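Local coordinates for metallo-beta-lactamase (Serratia marcescens, PDB 5B1U), which probably hydrolyses the beta-lactam ring of antibiotics with two zinc ions in its active site, as a subclass B3 metallo-beta-lactamase, at residues A[170-175]-A[210-215]; A[70-75]-A[148-153]; A[89-94]-A[123-128]. All coordinates share one frame; numbering follows the deposited sequence. Where two conformers were deposited one is given.

Contact 1. Residues A[170-175]-A[210-215]; sequences VVFADS and IAIAAH. With ZN (zinc ion), chain C; HIW ((2R,4S)-2-[(1S,2R)-1-carboxy-2-hydroxypropyl]-4-[(2-{[(Z)-iminomethyl]amino}ethyl)sulfanyl]-3,4-dihydro-2H-pyrrole-5-ca rboxylic acid), chain V.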
loop_
_atom_site.group_PDB
_atom_site.type_symbol
_atom_site.label_atom_id
_atom_site.label_comp_id
_atom_site.label_asym_id
_atom_site.label_seq_id
_atom_site.Cartn_x
_atom_site.Cartn_y
_atom_site.Cartn_z
ATOM N N VAL A 170 1.286 -13.184 -0.613
ATOM C CA VAL A 170 0.462 -11.983 -0.436
ATOM C C VAL A 170 1.244 -10.778 -0.953
ATOM O O VAL A 170 2.451 -10.634 -0.729
ATOM C CB VAL A 170 0.069 -11.796 1.049
ATOM C CG1 VAL A 170 -0.891 -10.621 1.177
ATOM C CG2 VAL A 170 -0.543 -13.053 1.634
ATOM N N VAL A 171 0.561 -9.923 -1.710
ATOM C CA VAL A 171 1.151 -8.693 -2.253
ATOM C C VAL A 171 0.296 -7.516 -1.842
ATOM O O VAL A 171 -0.921 -7.527 -2.080
ATOM C CB VAL A 171 1.155 -8.746 -3.799
ATOM C CG1 VAL A 171 1.696 -7.466 -4.407
ATOM C CG2 VAL A 171 1.962 -9.950 -4.294
ATOM N N PHE A 172 0.902 -6.527 -1.180
ATOM C CA PHE A 172 0.257 -5.229 -0.968
ATOM C C PHE A 172 0.734 -4.309 -2.068
ATOM O O PHE A 172 1.894 -3.858 -2.093
ATOM C CB PHE A 172 0.563 -4.673 0.414
ATOM C CG PHE A 172 -0.372 -3.557 0.844
ATOM C CD1 PHE A 172 -0.361 -2.311 0.223
ATOM C CD2 PHE A 172 -1.271 -3.756 1.873
ATOM C CE1 PHE A 172 -1.191 -1.281 0.654
ATOM C CE2 PHE A 172 -2.114 -2.737 2.295
ATOM C CZ PHE A 172 -2.063 -1.487 1.698
ATOM N N ALA A 173 -0.146 -4.103 -3.039
ATOM C CA ALA A 173 0.233 -3.487 -4.320
ATOM C C ALA A 173 0.118 -1.963 -4.237
ATOM O O ALA A 173 -0.962 -1.429 -4.007
ATOM C CB ALA A 173 -0.679 -3.990 -5.429
ATOM N N ASP A 174 1.233 -1.276 -4.395
ATOM C CA ASP A 174 1.215 0.182 -4.528
ATOM C C ASP A 174 0.453 0.621 -5.773
ATOM O O ASP A 174 0.231 -0.172 -6.691
ATOM C CB ASP A 174 2.642 0.708 -4.583
ATOM C CG ASP A 174 2.756 2.194 -4.404
ATOM O OD1 ASP A 174 1.804 2.813 -3.903
ATOM O OD2 ASP A 174 3.795 2.712 -4.820
ATOM N N SER A 175 -0.000 1.859 -5.752
ATOM C CA SER A 175 -0.634 2.478 -6.920
ATOM C C SER A 175 0.314 2.568 -8.084
ATOM O O SER A 175 1.439 3.029 -7.940
ATOM C CB SER A 175 -1.080 3.889 -6.598
ATOM O OG SER A 175 -1.488 4.523 -7.793
ATOM N N ILE A 210 -2.619 -13.625 -3.425
ATOM C CA ILE A 210 -3.587 -12.684 -2.854
ATOM C C ILE A 210 -3.028 -11.284 -3.023
ATOM O O ILE A 210 -1.981 -10.955 -2.472
ATOM C CB ILE A 210 -3.839 -12.957 -1.362
ATOM C CG1 ILE A 210 -4.445 -14.363 -1.147
ATOM C CG2 ILE A 210 -4.726 -11.852 -0.782
ATOM C CD1 ILE A 210 -4.465 -14.838 0.301
ATOM N N ALA A 211 -3.710 -10.458 -3.802
ATOM C CA ALA A 211 -3.322 -9.079 -3.932
ATOM C C ALA A 211 -4.273 -8.156 -3.195
ATOM O O ALA A 211 -5.506 -8.293 -3.282
ATOM C CB ALA A 211 -3.233 -8.681 -5.393
ATOM N N ILE A 212 -3.699 -7.253 -2.417
ATOM C CA ILE A 212 -4.438 -6.226 -1.707
ATOM C C ILE A 212 -3.948 -4.905 -2.265
ATOM O O ILE A 212 -2.804 -4.539 -2.079
ATOM C CB ILE A 212 -4.232 -6.279 -0.187
ATOM C CG1 ILE A 212 -4.727 -7.649 0.347
ATOM C CG2 ILE A 212 -4.936 -5.103 0.463
ATOM C CD1 ILE A 212 -3.858 -8.240 1.419
ATOM N N ALA A 213 -4.789 -4.227 -3.051
ATOM C CA ALA A 213 -4.392 -2.990 -3.729
ATOM C C ALA A 213 -4.567 -1.810 -2.743
ATOM O O ALA A 213 -5.504 -1.798 -1.959
ATOM C CB ALA A 213 -5.242 -2.768 -4.978
ATOM N N ALA A 214 -3.680 -0.830 -2.799
ATOM C CA ALA A 214 -3.748 0.351 -1.925
ATOM C C ALA A 214 -5.128 1.000 -1.911
ATOM O O ALA A 214 -5.680 1.342 -0.854
ATOM C CB ALA A 214 -2.647 1.338 -2.295
ATOM N N HIS A 215 -5.717 1.140 -3.102
ATOM C CA HIS A 215 -7.154 1.391 -3.254
ATOM C C HIS A 215 -7.849 0.058 -3.450
ATOM O O HIS A 215 -7.647 -0.624 -4.452
ATOM C CB HIS A 215 -7.437 2.307 -4.472
ATOM C CG HIS A 215 -7.010 3.723 -4.264
ATOM N ND1 HIS A 215 -7.808 4.639 -3.630
ATOM C CD2 HIS A 215 -5.817 4.320 -4.432
ATOM C CE1 HIS A 215 -7.143 5.766 -3.464
ATOM N NE2 HIS A 215 -5.917 5.590 -3.932
HETATM ZN ZN ZN C . -4.318 6.968 -3.754
HETATM O O31 HIW V . -3.925 5.534 -7.569
HETATM C C31 HIW V . -3.995 6.285 -6.580
HETATM O O32 HIW V . -3.370 5.952 -5.471
HETATM C C3 HIW V . -4.888 7.434 -6.641
HETATM N N4 HIW V . -5.184 8.117 -5.620
HETATM C C2 HIW V . -5.461 7.942 -7.926
HETATM C C1 HIW V . -6.045 9.276 -7.457
HETATM C C5 HIW V . -6.130 9.202 -5.911
HETATM C C6 HIW V . -5.752 10.452 -5.117
HETATM C C7 HIW V . -6.865 11.463 -5.233
HETATM O O71 HIW V . -6.718 12.573 -4.760
HETATM O O72 HIW V . -8.054 11.120 -5.663
HETATM C C61 HIW V . -4.454 11.119 -5.559
HETATM O O62 HIW V . -3.453 10.179 -5.967
HETATM C C62 HIW V . -3.866 11.951 -4.417
HETATM S S21 HIW V . -6.574 6.735 -8.686
HETATM C C22 HIW V . -7.749 6.279 -7.418
HETATM C C23 HIW V . -8.445 4.932 -7.642
HETATM N N24 HIW V . -7.596 3.888 -8.196
HETATM C C25 HIW V . -7.590 3.600 -9.496
HETATM N N26 HIW V . -6.859 2.664 -9.893
HETATM O O HOH W 1 -2.894 8.442 -3.887
#
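Phe172 and Ile212 pair on one face of a parallel strand pair, their side chains slanting across each other so that CE2 of the phenylalanine lies 4.1 Å from CG2 of the isoleucine. The ring reaches this place because CG stands anti to the backbone N of Phe172 (chi1 -163°), which swings it toward the neighbouring strand. One ring face then receives Ile212 O, set off toward the rim, while CE1 approaches CB of Ala214 at 4.2 Å. The other branch of Ile212 runs back along the strand, its CD1 meeting CG1 of Val170 at 3.8 Å. Segments 170-175 and 210-215 are joined by four backbone bonds. Ile212 is held twice by the same neighbouring strand: its N donates to Val171 O (2.8 Å) and its O accepts from Ala173 N (2.9 Å), the latter donor tilted from the carbonyl plane. The last bond, Ala214 N to Ala173 O, lies just past strand 210-213, where both segments run on into the active site. There His215 NE2 binds the second zinc ion at 2.1 Å, with Asp76 and His77 as further ligands, and C22 of the bound hydrolysed carbapenem sits over the centre of the His215 ring. From segment 170-175, Ser175 OG, in one of its two conformers, donates to carboxylate O31 of that ligand (2.6 Å). The pair belongs to the beta-alpha-beta unit 166-173, 190-204, 210-213: strand 155-163 flanks 166-173, helix 241-260 packs on the face of Val171, Ala211 and Ala173, and strand 12-15 meets Ile210 and Ile212.

Contact 2. Residues A[70-75]-A[148-153]; sequences STHSHE and PGHTEG. With ZN (zinc ion), chain B; NA (sodium ion), chain E; HIW ((2R,4S)-2-[(1S,2R)-1-carboxy-2-hydroxypropyl]-4-[(2-{[(Z)-iminomethyl]amino}ethyl)sulfanyl]-3,4-dihydro-2H-pyrrole-5-ca rboxylic acid), chain V.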
loop_
_atom_site.group_PDB
_atom_site.type_symbol
_atom_site.label_atom_id
_atom_site.label_comp_id
_atom_site.label_asym_id
_atom_site.label_seq_id
_atom_site.Cartn_x
_atom_site.Cartn_y
_atom_site.Cartn_z
ATOM N N SER A 70 5.229 1.972 4.233
ATOM C CA SER A 70 4.508 2.910 3.369
ATOM C C SER A 70 4.611 2.443 1.931
ATOM O O SER A 70 5.717 2.180 1.437
ATOM C CB SER A 70 5.103 4.303 3.518
ATOM O OG SER A 70 4.559 5.210 2.580
ATOM N N THR A 71 3.471 2.357 1.267
ATOM C CA THR A 71 3.442 2.221 -0.212
ATOM C C THR A 71 3.934 3.486 -0.862
ATOM O O THR A 71 5.000 3.498 -1.512
ATOM C CB THR A 71 2.041 1.863 -0.765
ATOM O OG1 THR A 71 1.090 2.798 -0.294
ATOM C CG2 THR A 71 1.663 0.430 -0.392
ATOM N N HIS A 72 3.206 4.575 -0.686
ATOM C CA HIS A 72 3.676 5.839 -1.170
ATOM C C HIS A 72 3.088 7.012 -0.397
ATOM O O HIS A 72 2.097 6.888 0.322
ATOM C CB HIS A 72 3.442 6.000 -2.681
ATOM C CG HIS A 72 2.023 6.265 -3.062
ATOM N ND1 HIS A 72 1.138 5.257 -3.367
ATOM C CD2 HIS A 72 1.328 7.418 -3.178
ATOM C CE1 HIS A 72 -0.032 5.774 -3.666
ATOM N NE2 HIS A 72 0.044 7.076 -3.530
ATOM N N SER A 73 3.694 8.163 -0.637
ATOM C CA SER A 73 3.568 9.333 0.248
ATOM C C SER A 73 2.549 10.375 -0.231
ATOM O O SER A 73 2.916 11.478 -0.578
ATOM C CB SER A 73 4.962 9.954 0.401
ATOM O OG SER A 73 5.571 10.148 -0.874
ATOM N N HIS A 74 1.283 9.954 -0.345
ATOM C CA HIS A 74 0.151 10.878 -0.544
ATOM C C HIS A 74 -0.803 10.810 0.639
ATOM O O HIS A 74 -0.835 9.816 1.376
ATOM C CB HIS A 74 -0.604 10.548 -1.820
ATOM C CG HIS A 74 0.150 10.870 -3.055
ATOM N ND1 HIS A 74 -0.087 10.221 -4.235
ATOM C CD2 HIS A 74 1.173 11.723 -3.289
ATOM C CE1 HIS A 74 0.704 10.710 -5.168
ATOM N NE2 HIS A 74 1.482 11.625 -4.614
ATOM N N GLU A 75 -1.606 11.870 0.808
ATOM C CA GLU A 75 -2.461 11.978 1.993
ATOM C C GLU A 75 -3.362 10.767 2.190
ATOM O O GLU A 75 -3.724 10.448 3.337
ATOM C CB GLU A 75 -3.302 13.256 1.956
ATOM C CG GLU A 75 -4.365 13.275 0.840
ATOM C CD GLU A 75 -5.286 14.497 0.815
ATOM O OE1 GLU A 75 -5.716 14.966 1.893
ATOM O OE2 GLU A 75 -5.662 14.925 -0.302
ATOM N N PRO A 148 8.145 2.531 -8.640
ATOM C CA PRO A 148 8.000 3.964 -8.903
ATOM C C PRO A 148 7.070 4.301 -10.065
ATOM O O PRO A 148 6.691 3.433 -10.873
ATOM C CB PRO A 148 9.425 4.394 -9.242
ATOM C CG PRO A 148 10.006 3.190 -9.847
ATOM C CD PRO A 148 9.481 2.071 -9.010
ATOM N N GLY A 149 6.651 5.550 -10.099
ATOM C CA GLY A 149 5.903 6.057 -11.224
ATOM C C GLY A 149 4.815 6.988 -10.806
ATOM O O GLY A 149 4.789 8.161 -11.168
ATOM N N HIS A 150 3.943 6.483 -9.947
ATOM C CA HIS A 150 2.955 7.316 -9.273
ATOM C C HIS A 150 3.675 8.251 -8.281
ATOM O O HIS A 150 3.259 9.397 -8.093
ATOM C CB HIS A 150 1.885 6.411 -8.640
ATOM C CG HIS A 150 0.793 7.137 -7.933
ATOM N ND1 HIS A 150 -0.352 7.582 -8.569
ATOM C CD2 HIS A 150 0.566 7.289 -6.606
ATOM C CE1 HIS A 150 -1.180 8.081 -7.666
ATOM N NE2 HIS A 150 -0.601 7.990 -6.481
ATOM N N THR A 151 4.709 7.726 -7.625
ATOM C CA THR A 151 5.680 8.522 -6.883
ATOM C C THR A 151 7.054 7.883 -7.125
ATOM O O THR A 151 7.162 6.678 -7.459
ATOM C CB THR A 151 5.427 8.539 -5.354
ATOM O OG1 THR A 151 5.639 7.230 -4.814
ATOM C CG2 THR A 151 4.045 9.064 -4.960
ATOM N N GLU A 152 8.117 8.646 -6.855
ATOM C CA GLU A 152 9.442 8.124 -7.090
ATOM C C GLU A 152 9.819 7.019 -6.115
ATOM O O GLU A 152 10.537 6.082 -6.478
ATOM C CB GLU A 152 10.480 9.234 -7.014
ATOM C CG GLU A 152 11.814 8.847 -7.588
ATOM C CD GLU A 152 12.761 10.032 -7.708
ATOM O OE1 GLU A 152 12.325 11.196 -7.496
ATOM O OE2 GLU A 152 13.911 9.780 -8.140
ATOM N N GLY A 153 9.331 7.104 -4.884
ATOM C CA GLY A 153 9.706 6.136 -3.857
ATOM C C GLY A 153 8.675 5.062 -3.592
ATOM O O GLY A 153 8.733 4.428 -2.539
HETATM ZN ZN ZN B . -1.151 8.442 -4.529
HETATM NA NA NA E . 7.529 3.762 0.006
HETATM O O31 HIW V . -3.925 5.534 -7.569
HETATM C C31 HIW V . -3.995 6.285 -6.580
HETATM O O32 HIW V . -3.370 5.952 -5.471
HETATM C C3 HIW V . -4.888 7.434 -6.641
HETATM N N4 HIW V . -5.184 8.117 -5.620
HETATM C C2 HIW V . -5.461 7.942 -7.926
HETATM C C1 HIW V . -6.045 9.276 -7.457
HETATM C C5 HIW V . -6.130 9.202 -5.911
HETATM C C6 HIW V . -5.752 10.452 -5.117
HETATM C C7 HIW V . -6.865 11.463 -5.233
HETATM O O71 HIW V . -6.718 12.573 -4.760
HETATM O O72 HIW V . -8.054 11.120 -5.663
HETATM C C61 HIW V . -4.454 11.119 -5.559
HETATM O O62 HIW V . -3.453 10.179 -5.967
HETATM C C62 HIW V . -3.866 11.951 -4.417
HETATM S S21 HIW V . -6.574 6.735 -8.686
HETATM C C22 HIW V . -7.749 6.279 -7.418
HETATM C C23 HIW V . -8.445 4.932 -7.642
HETATM N N24 HIW V . -7.596 3.888 -8.196
HETATM C C25 HIW V . -7.590 3.600 -9.496
HETATM N N26 HIW V . -6.859 2.664 -9.893
HETATM O O HOH W 2 6.328 6.169 0.643
HETATM O O HOH W 1 -2.894 8.442 -3.887
#
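The first zinc site of the enzyme is built where the loop 70-75 meets the loop 148-153, with three histidines converging on one zinc ion. His72 and His150 bind through NE2, whereas His74 uses ND1, each 2.1 Å from the metal, and water 1, shared with the second zinc ion, is the fourth ligand at 1.9 Å. His72 CG lies between its backbone N and carbonyl carbon (chi1 75°), which brings NE2 to the zinc. The ring of His150 turns its edge to the face of His72 in an offset edge-to-face pair, planes at 75°, with CD2 of His150 3.1 Å from NE2 of His72. Thr151 packs against two of the ligands: its CG2 approaches NE2 of His74 at 3.6 Å, and its OG1, hydrogen-bonded to Asn98, lies beside CB of His72. The far nitrogens are held by a second shell, His72 ND1 by Asp174, His74 NE2 by Asp111 and His150 ND1 by the carbonyl of Thr177, bonds that fix the rotation of each ring. Away from the zinc, a sodium ion ties the loops together through the carbonyl O atoms of Ser70, Thr71 and Gly153. His72, His74, Asp76 and His77 form the HxHxDH signature of the metallo-beta-lactamase superfamily; the first two, with His150, make its three-histidine zinc site, and Asp76 and His77 serve the second zinc.

Contact 3. Residues A[89-94]-A[123-128]; sequences GATVLA and SAKVRA. With NA (sodium ion), chain J; SO4 (sulfate ion), chain T.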
loop_
_atom_site.group_PDB
_atom_site.type_symbol
_atom_site.label_atom_id
_atom_site.label_comp_id
_atom_site.label_asym_id
_atom_site.label_seq_id
_atom_site.Cartn_x
_atom_site.Cartn_y
_atom_site.Cartn_z
ATOM N N GLY A 89 4.952 3.649 18.391
ATOM C CA GLY A 89 6.398 3.710 18.544
ATOM C C GLY A 89 7.152 3.046 17.423
ATOM O O GLY A 89 8.380 2.943 17.466
ATOM N N ALA A 90 6.424 2.662 16.370
ATOM C CA ALA A 90 7.041 1.920 15.269
ATOM C C ALA A 90 8.010 2.779 14.462
ATOM O O ALA A 90 7.945 4.013 14.455
ATOM C CB ALA A 90 5.951 1.402 14.339
ATOM N N THR A 91 8.889 2.095 13.746
ATOM C CA THR A 91 9.702 2.704 12.707
ATOM C C THR A 91 8.950 2.635 11.398
ATOM O O THR A 91 8.337 1.605 11.078
ATOM C CB THR A 91 11.034 1.939 12.609
ATOM O OG1 THR A 91 11.699 2.061 13.876
ATOM C CG2 THR A 91 11.904 2.493 11.518
ATOM N N VAL A 92 8.979 3.743 10.653
ATOM C CA VAL A 92 8.327 3.851 9.342
ATOM C C VAL A 92 9.358 3.577 8.255
ATOM O O VAL A 92 10.414 4.201 8.241
ATOM C CB VAL A 92 7.740 5.270 9.157
ATOM C CG1 VAL A 92 7.082 5.430 7.803
ATOM C CG2 VAL A 92 6.750 5.577 10.282
ATOM N N LEU A 93 9.038 2.652 7.340
ATOM C CA LEU A 93 9.940 2.307 6.263
ATOM C C LEU A 93 9.332 2.685 4.951
ATOM O O LEU A 93 8.155 2.386 4.700
ATOM C CB LEU A 93 10.264 0.803 6.275
ATOM C CG LEU A 93 10.859 0.277 7.586
ATOM C CD1 LEU A 93 11.115 -1.211 7.509
ATOM C CD2 LEU A 93 12.150 0.993 7.969
ATOM N N ALA A 94 10.147 3.215 4.062
ATOM C CA ALA A 94 9.672 3.706 2.773
ATOM C C ALA A 94 10.762 3.673 1.737
ATOM O O ALA A 94 11.933 3.643 2.078
ATOM C CB ALA A 94 9.142 5.134 2.953
ATOM N N SER A 123 5.687 12.557 9.574
ATOM C CA SER A 123 5.983 11.484 10.524
ATOM C C SER A 123 7.417 11.575 11.074
ATOM O O SER A 123 8.350 11.985 10.385
ATOM C CB SER A 123 5.766 10.109 9.855
ATOM O OG SER A 123 5.889 9.009 10.757
ATOM N N ALA A 124 7.601 11.043 12.281
ATOM C CA ALA A 124 8.905 10.753 12.832
ATOM C C ALA A 124 9.355 9.357 12.434
ATOM O O ALA A 124 8.545 8.568 11.967
ATOM C CB ALA A 124 8.827 10.830 14.358
ATOM N N LYS A 125 10.632 9.054 12.676
ATOM C CA LYS A 125 11.230 7.710 12.566
ATOM C C LYS A 125 11.082 7.086 11.196
ATOM O O LYS A 125 10.841 5.877 11.079
ATOM C CB LYS A 125 10.655 6.759 13.614
ATOM C CG LYS A 125 11.096 7.017 15.033
ATOM C CD LYS A 125 11.027 5.723 15.863
ATOM C CE LYS A 125 12.291 5.472 16.682
ATOM N NZ LYS A 125 12.846 4.114 16.440
ATOM N N VAL A 126 11.265 7.902 10.156
ATOM C CA VAL A 126 11.191 7.415 8.801
ATOM C C VAL A 126 12.586 6.992 8.321
ATOM O O VAL A 126 13.568 7.726 8.477
ATOM C CB VAL A 126 10.609 8.456 7.835
ATOM C CG1 VAL A 126 10.360 7.808 6.495
ATOM C CG2 VAL A 126 9.340 9.051 8.385
ATOM N N ARG A 127 12.658 5.787 7.775
ATOM C CA ARG A 127 13.897 5.203 7.271
ATOM C C ARG A 127 13.665 4.658 5.869
ATOM O O ARG A 127 12.582 4.189 5.522
ATOM C CB ARG A 127 14.391 4.095 8.194
ATOM C CG ARG A 127 14.415 4.461 9.658
ATOM C CD ARG A 127 15.579 5.360 9.992
ATOM N NE ARG A 127 15.550 5.722 11.409
ATOM C CZ ARG A 127 15.123 6.879 11.923
ATOM N NH1 ARG A 127 15.151 7.073 13.248
ATOM N NH2 ARG A 127 14.733 7.865 11.171
ATOM N N ALA A 128 14.714 4.607 5.077
ATOM C CA ALA A 128 14.642 4.059 3.717
ATOM C C ALA A 128 14.873 2.562 3.669
ATOM O O ALA A 128 15.692 2.034 4.406
ATOM C CB ALA A 128 15.649 4.738 2.829
HETATM NA NA NA J . 10.729 1.915 16.478
HETATM S S SO4 T . 13.791 10.579 13.731
HETATM O O1 SO4 T . 14.051 10.498 12.289
HETATM O O2 SO4 T . 14.670 11.722 14.173
HETATM O O3 SO4 T . 12.392 10.855 14.118
HETATM O O4 SO4 T . 14.167 9.356 14.402
#
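Ser123, in one of its two conformers, sets its OG 3.6 Å from CG2 of Val92 and donates through it to Ala124 O, on a lone pair in the carbonyl plane. Ala124 brings its CB alongside a sulfate ion, probably from the crystallisation liquor. Lys125 takes positive phi (58°), and its N turns to sulfate O3 (2.9 Å) while its O accepts from Val92 N (2.9 Å). Its aliphatic chain, bent at chi3 and chi4, passes Ala90 O and carries NZ to a weak, long hydrogen bond with Thr91 OG1; that hydroxyl and Gly89 O also bind a sodium ion. Val126 opens the strand, its CG2 resting 4.2 Å from CB of Val92. The backbone of Arg127 makes two bonds to strand 91-95, N donating to Val92 O (2.8 Å) and O accepting from Ala94 N (3.0 Å). Its CB meets CD2 of Leu93 and its CG meets CG2 of Thr91, before the bend at chi2 (-76°) turns the guanidinium back to the sulfate, which lies at its edge in plane: NH1 reaches O4 and NH2 reaches O1, both nearly straight. Ala128 finishes with its CA 3.2 Å from Ala94 O. Strand 126-129 is an edge strand of the seven-stranded sheet, parallel to 91-95, on whose other side lies 65-69; helix 99-104 packs on Ala94, Val126 and Ala128, and helix 81-88 on Val92 and the turn before the strand.

Overall arrangement
Along the chain contact 2 spans contact 3, since strands 91-95 and 126-129 fall between its two loops, and contact 1 comes last. Contacts 1 and 3 lie in different sheets, the five-stranded and the seven-stranded, with centres about 20 Å apart and nearest atoms about 10 Å apart. Contact 2 bridges them: its centre is about 13 Å from that of contact 1 and 15 Å from that of contact 3. It touches contact 1 through the bond between Asp174 and His72, and contact 3 through a probable hydrogen bond from Ser70 N to Leu93 O (3.0 Å). Both zinc ions thus sit where loops from the two sheets meet, and contacts 1 and 2 share the ligand.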